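Local coordinates for type III secretion system effector protein ExoU (Pseudomonas fluorescens, PDB 4QMK), which probably hydrolyses host membrane phospholipids as a patatin-like phospholipase A2, directed to the plasma membrane by a domain that binds phosphatidylinositol 4,5-bisphosphate, at residues T485-A490 and F535-Q540; K474-A479 and I520-K525. All coordinates share one frame; numbering follows the deposited sequence.

In the fold
Both contacts start from one long helix, 464-491, in a helical part of the chain that runs from helix 441-446 to helix 639-646. Passing along it from the N-terminal side, residues 474-479 come first and meet 520-525 on helix 517-526 in contact 2; about three turns later residues 485-490 meet 535-540 on helix 533-544 in contact 1. The closed segments overlap without nesting: the loop of contact 2 shuts before that of contact 1, so the two cross. Helix 501-513, lying within both loops, touches side chains of each. The contact centres are 15 Å apart with about 6 Å between nearest atoms, so two consecutive helices are tied separately to successive levels of one helix.

Contact 1: T485-A490 and F535-Q540; sequences TAIAEA and FQQLLQ
Ile487 and Leu538 meet where helix 464-491 packs against helix 533-544 in a bundle of helices, and their CA atoms are the nearest pair of CA atoms across the two segments, with 7.6 Å from Ile487 CA to Leu538 CA. The burial is uneven: of 161 Å² shared by both sides, Ile487 alone supplies 91 Å², while Leu538 and Gln537 give 26 and 23 Å². One branched residue is thus fitted against several smaller patches of the other helix.

The two branches of Ile487 divide the work. With chi1 at -54°, CG1 lies beside the backbone N and carries CD1 to Leu538, whereas CG2, anti to that N, faces Gln537. CD1 rests 3.8 Å from Leu538 CB, and the two side chains cross at about a right angle, which limits their overlap to a few atoms. No hydrogen bond joins the segments. Phe535 flanks the pair at longer range: its CB points away, but the ring swings back until its CD1 is 5.1 Å from Ile487 CG1, and it also leans on Leu483 and Asp484.

Leu503 of helix 501-513 touches both Ile487 and Leu538, and Leu557 of helix 555-585 adds to the surroundings of Leu538, so the apolar pair is shared by several helices. Gln537 contributes its polar end differently: OE1 accepts a hydrogen bond from Asn491 ND2 at the end of the first helix, and the same OE1 stands 4.2 Å from the methyl carbon CG2 of Ile487.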
# COMPACT_ATOMS: atom_id res chain seq x y z
N THR A 485 -27.78 15.00 2.28
CA THR A 485 -28.17 15.24 0.89
C THR A 485 -27.43 16.41 0.29
O THR A 485 -26.95 16.33 -0.83
CB THR A 485 -29.68 15.47 0.75
OG1 THR A 485 -30.38 14.22 0.91
CG2 THR A 485 -30.02 16.04 -0.63
N ALA A 486 -27.34 17.51 1.02
CA ALA A 486 -26.65 18.67 0.49
C ALA A 486 -25.18 18.38 0.19
O ALA A 486 -24.64 18.94 -0.74
CB ALA A 486 -26.79 19.85 1.43
N ILE A 487 -24.54 17.51 0.99
CA ILE A 487 -23.15 17.12 0.77
C ILE A 487 -23.10 16.29 -0.51
O ILE A 487 -22.24 16.53 -1.35
CB ILE A 487 -22.58 16.25 1.91
CG1 ILE A 487 -22.74 16.87 3.31
CG2 ILE A 487 -21.12 15.95 1.66
CD1 ILE A 487 -21.79 18.01 3.61
N ALA A 488 -23.98 15.29 -0.65
CA ALA A 488 -24.07 14.50 -1.89
C ALA A 488 -24.24 15.39 -3.13
O ALA A 488 -23.57 15.18 -4.11
CB ALA A 488 -25.22 13.50 -1.81
N GLU A 489 -25.13 16.38 -3.04
CA GLU A 489 -25.36 17.36 -4.12
C GLU A 489 -24.10 18.11 -4.51
O GLU A 489 -23.78 18.21 -5.67
CB GLU A 489 -26.39 18.43 -3.70
CG GLU A 489 -27.77 17.93 -3.26
CD GLU A 489 -28.64 17.42 -4.39
OE1 GLU A 489 -28.23 17.60 -5.55
OE2 GLU A 489 -29.73 16.83 -4.11
N ALA A 490 -23.40 18.67 -3.54
CA ALA A 490 -22.16 19.40 -3.80
C ALA A 490 -21.08 18.50 -4.42
O ALA A 490 -20.26 18.99 -5.19
CB ALA A 490 -21.62 20.02 -2.51
N PHE A 535 -20.28 13.22 6.14
CA PHE A 535 -20.06 13.97 7.34
C PHE A 535 -18.57 14.19 7.58
O PHE A 535 -18.14 15.31 7.93
CB PHE A 535 -20.76 13.38 8.58
CG PHE A 535 -22.29 13.41 8.53
CD1 PHE A 535 -22.99 14.18 7.58
CD2 PHE A 535 -23.02 12.76 9.50
CE1 PHE A 535 -24.36 14.26 7.60
CE2 PHE A 535 -24.42 12.81 9.49
CZ PHE A 535 -25.09 13.58 8.55
N GLN A 536 -17.77 13.17 7.33
CA GLN A 536 -16.32 13.29 7.48
C GLN A 536 -15.77 14.41 6.59
O GLN A 536 -15.01 15.24 7.06
CB GLN A 536 -15.62 11.95 7.19
CG GLN A 536 -15.67 10.97 8.35
CD GLN A 536 -14.83 11.46 9.54
OE1 GLN A 536 -13.74 12.02 9.36
NE2 GLN A 536 -15.33 11.26 10.74
N GLN A 537 -16.16 14.46 5.32
CA GLN A 537 -15.64 15.54 4.45
C GLN A 537 -16.02 16.91 5.02
O GLN A 537 -15.22 17.84 4.99
CB GLN A 537 -16.24 15.55 3.05
CG GLN A 537 -16.14 14.30 2.23
CD GLN A 537 -16.86 14.48 0.90
OE1 GLN A 537 -17.73 13.67 0.54
NE2 GLN A 537 -16.55 15.57 0.19
N LEU A 538 -17.26 17.02 5.48
CA LEU A 538 -17.73 18.27 6.03
C LEU A 538 -16.92 18.60 7.26
O LEU A 538 -16.53 19.75 7.44
CB LEU A 538 -19.22 18.23 6.35
CG LEU A 538 -19.68 19.53 7.00
CD1 LEU A 538 -19.51 20.75 6.11
CD2 LEU A 538 -21.11 19.39 7.46
N LEU A 539 -16.64 17.60 8.10
CA LEU A 539 -15.79 17.87 9.29
C LEU A 539 -14.41 18.36 8.92
O LEU A 539 -13.86 19.22 9.61
CB LEU A 539 -15.68 16.67 10.20
CG LEU A 539 -16.97 16.37 10.97
CD1 LEU A 539 -16.79 15.12 11.80
CD2 LEU A 539 -17.36 17.53 11.83
N GLN A 540 -13.85 17.86 7.83
CA GLN A 540 -12.53 18.36 7.38
C GLN A 540 -12.61 19.84 7.02
O GLN A 540 -11.81 20.64 7.48
CB GLN A 540 -11.98 17.56 6.21
CG GLN A 540 -11.72 16.08 6.53
CD GLN A 540 -10.90 15.89 7.81
OE1 GLN A 540 -9.97 16.66 8.10
NE2 GLN A 540 -11.26 14.88 8.60

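Contact 2: K474-A479 and I520-K525; sequences KDAQQA and IEWLGK
The indole nitrogen NE1 of Trp522 is hydrogen-bonded to the carbonyl oxygen of Met446, at the end of helix 441-446, and this probably helps to orient a ring whose six-membered part reaches Ala476. The evidence for the reach is the direction of the side chain: CG stands anti to the backbone N (chi1 -173°), and CZ3 ends 4.2 Å from Ala476 CB. That methyl meets the ring obliquely.

Ala476 CB has a second partner in Leu523 CD2, 4.1 Å away, on the next residue of helix 517-526. The two partners are themselves in contact: Leu523 CG lies in the plane of the indole, at its edge, 3.9 Å from Trp522 CE3. Ring and isopropyl group are therefore adjacent apolar neighbours of the same methyl. Leu513 of helix 501-513 also touches Ala476, Leu510 of that helix touches Leu523, and Arg526 makes a cation-pi contact with the Trp522 ring.

Across the segments no polar bond forms, and the shared area is a modest 75 Å². A single methyl laid against an aromatic carbon and a leucine branch implies cohesion by dispersion and exclusion of water, while the polar edge of the tryptophan is satisfied elsewhere.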
# COMPACT_ATOMS: atom_id res chain seq x y z
N LYS A 474 -37.38 12.84 15.51
CA LYS A 474 -37.81 12.75 14.12
C LYS A 474 -37.29 13.98 13.37
O LYS A 474 -36.72 13.86 12.29
CB LYS A 474 -39.32 12.67 13.97
CG LYS A 474 -39.71 11.99 12.68
CD LYS A 474 -41.16 12.17 12.24
CE LYS A 474 -41.36 11.37 10.93
NZ LYS A 474 -42.67 11.55 10.24
N ASP A 475 -37.46 15.17 13.93
CA ASP A 475 -36.97 16.34 13.24
C ASP A 475 -35.47 16.25 13.05
O ASP A 475 -34.97 16.63 12.01
CB ASP A 475 -37.26 17.65 13.98
CG ASP A 475 -38.72 17.94 14.13
OD1 ASP A 475 -39.57 17.44 13.35
OD2 ASP A 475 -39.02 18.69 15.07
N ALA A 476 -34.72 15.76 14.04
CA ALA A 476 -33.28 15.68 13.87
C ALA A 476 -32.91 14.67 12.82
O ALA A 476 -31.98 14.93 12.08
CB ALA A 476 -32.60 15.37 15.19
N GLN A 477 -33.58 13.50 12.76
CA GLN A 477 -33.35 12.57 11.65
C GLN A 477 -33.58 13.27 10.32
O GLN A 477 -32.83 13.07 9.38
CB GLN A 477 -34.28 11.31 11.69
CG GLN A 477 -33.78 10.11 12.51
CD GLN A 477 -34.86 9.34 13.35
OE1 GLN A 477 -36.09 9.64 13.35
NE2 GLN A 477 -34.37 8.34 14.13
N GLN A 478 -34.57 14.15 10.22
CA GLN A 478 -34.80 14.82 8.95
C GLN A 478 -33.77 15.88 8.63
O GLN A 478 -33.32 15.99 7.49
CB GLN A 478 -36.20 15.41 8.88
CG GLN A 478 -37.26 14.33 8.91
CD GLN A 478 -38.69 14.86 8.96
OE1 GLN A 478 -38.97 16.09 9.00
NE2 GLN A 478 -39.64 13.92 8.94
N ALA A 479 -33.35 16.66 9.61
CA ALA A 479 -32.39 17.71 9.32
C ALA A 479 -31.06 17.09 8.97
O ALA A 479 -30.37 17.62 8.09
CB ALA A 479 -32.25 18.64 10.51
N ILE A 520 -27.13 20.96 20.91
CA ILE A 520 -26.08 21.36 19.99
C ILE A 520 -24.95 20.28 20.09
O ILE A 520 -24.55 19.69 19.07
CB ILE A 520 -25.49 22.74 20.36
CG1 ILE A 520 -26.54 23.86 20.35
CG2 ILE A 520 -24.33 23.11 19.44
CD1 ILE A 520 -27.01 24.25 18.95
N GLU A 521 -24.49 20.00 21.31
CA GLU A 521 -23.43 19.00 21.50
C GLU A 521 -23.86 17.67 20.92
O GLU A 521 -23.05 16.93 20.35
CB GLU A 521 -23.14 18.68 22.98
CG GLU A 521 -22.94 19.79 23.98
CD GLU A 521 -22.72 19.18 25.39
OE1 GLU A 521 -23.64 19.29 26.26
OE2 GLU A 521 -21.65 18.54 25.61
N TRP A 522 -25.11 17.32 21.16
CA TRP A 522 -25.62 16.03 20.71
C TRP A 522 -25.58 15.89 19.18
O TRP A 522 -25.04 14.90 18.64
CB TRP A 522 -26.99 15.84 21.25
CG TRP A 522 -27.57 14.51 21.00
CD1 TRP A 522 -27.58 13.46 21.86
CD2 TRP A 522 -28.37 14.12 19.88
NE1 TRP A 522 -28.30 12.41 21.32
CE2 TRP A 522 -28.78 12.80 20.10
CE3 TRP A 522 -28.82 14.78 18.73
CZ2 TRP A 522 -29.58 12.14 19.22
CZ3 TRP A 522 -29.61 14.07 17.80
CH2 TRP A 522 -29.97 12.80 18.06
N LEU A 523 -26.07 16.89 18.48
CA LEU A 523 -26.09 16.86 17.03
C LEU A 523 -24.68 16.82 16.53
O LEU A 523 -24.41 16.20 15.50
CB LEU A 523 -26.77 18.11 16.47
CG LEU A 523 -28.26 18.16 16.80
CD1 LEU A 523 -28.71 19.57 16.79
CD2 LEU A 523 -29.04 17.28 15.83
N GLY A 524 -23.80 17.53 17.23
CA GLY A 524 -22.39 17.52 16.85
C GLY A 524 -21.77 16.12 16.92
O GLY A 524 -20.93 15.76 16.10
N LYS A 525 -22.19 15.33 17.91
CA LYS A 525 -21.75 13.94 17.99
C LYS A 525 -22.28 13.19 16.81
O LYS A 525 -21.59 12.34 16.28
CB LYS A 525 -22.30 13.18 19.21
CG LYS A 525 -22.15 13.77 20.60
CD LYS A 525 -20.75 13.86 21.03
CE LYS A 525 -20.67 14.56 22.38
NZ LYS A 525 -21.24 13.70 23.43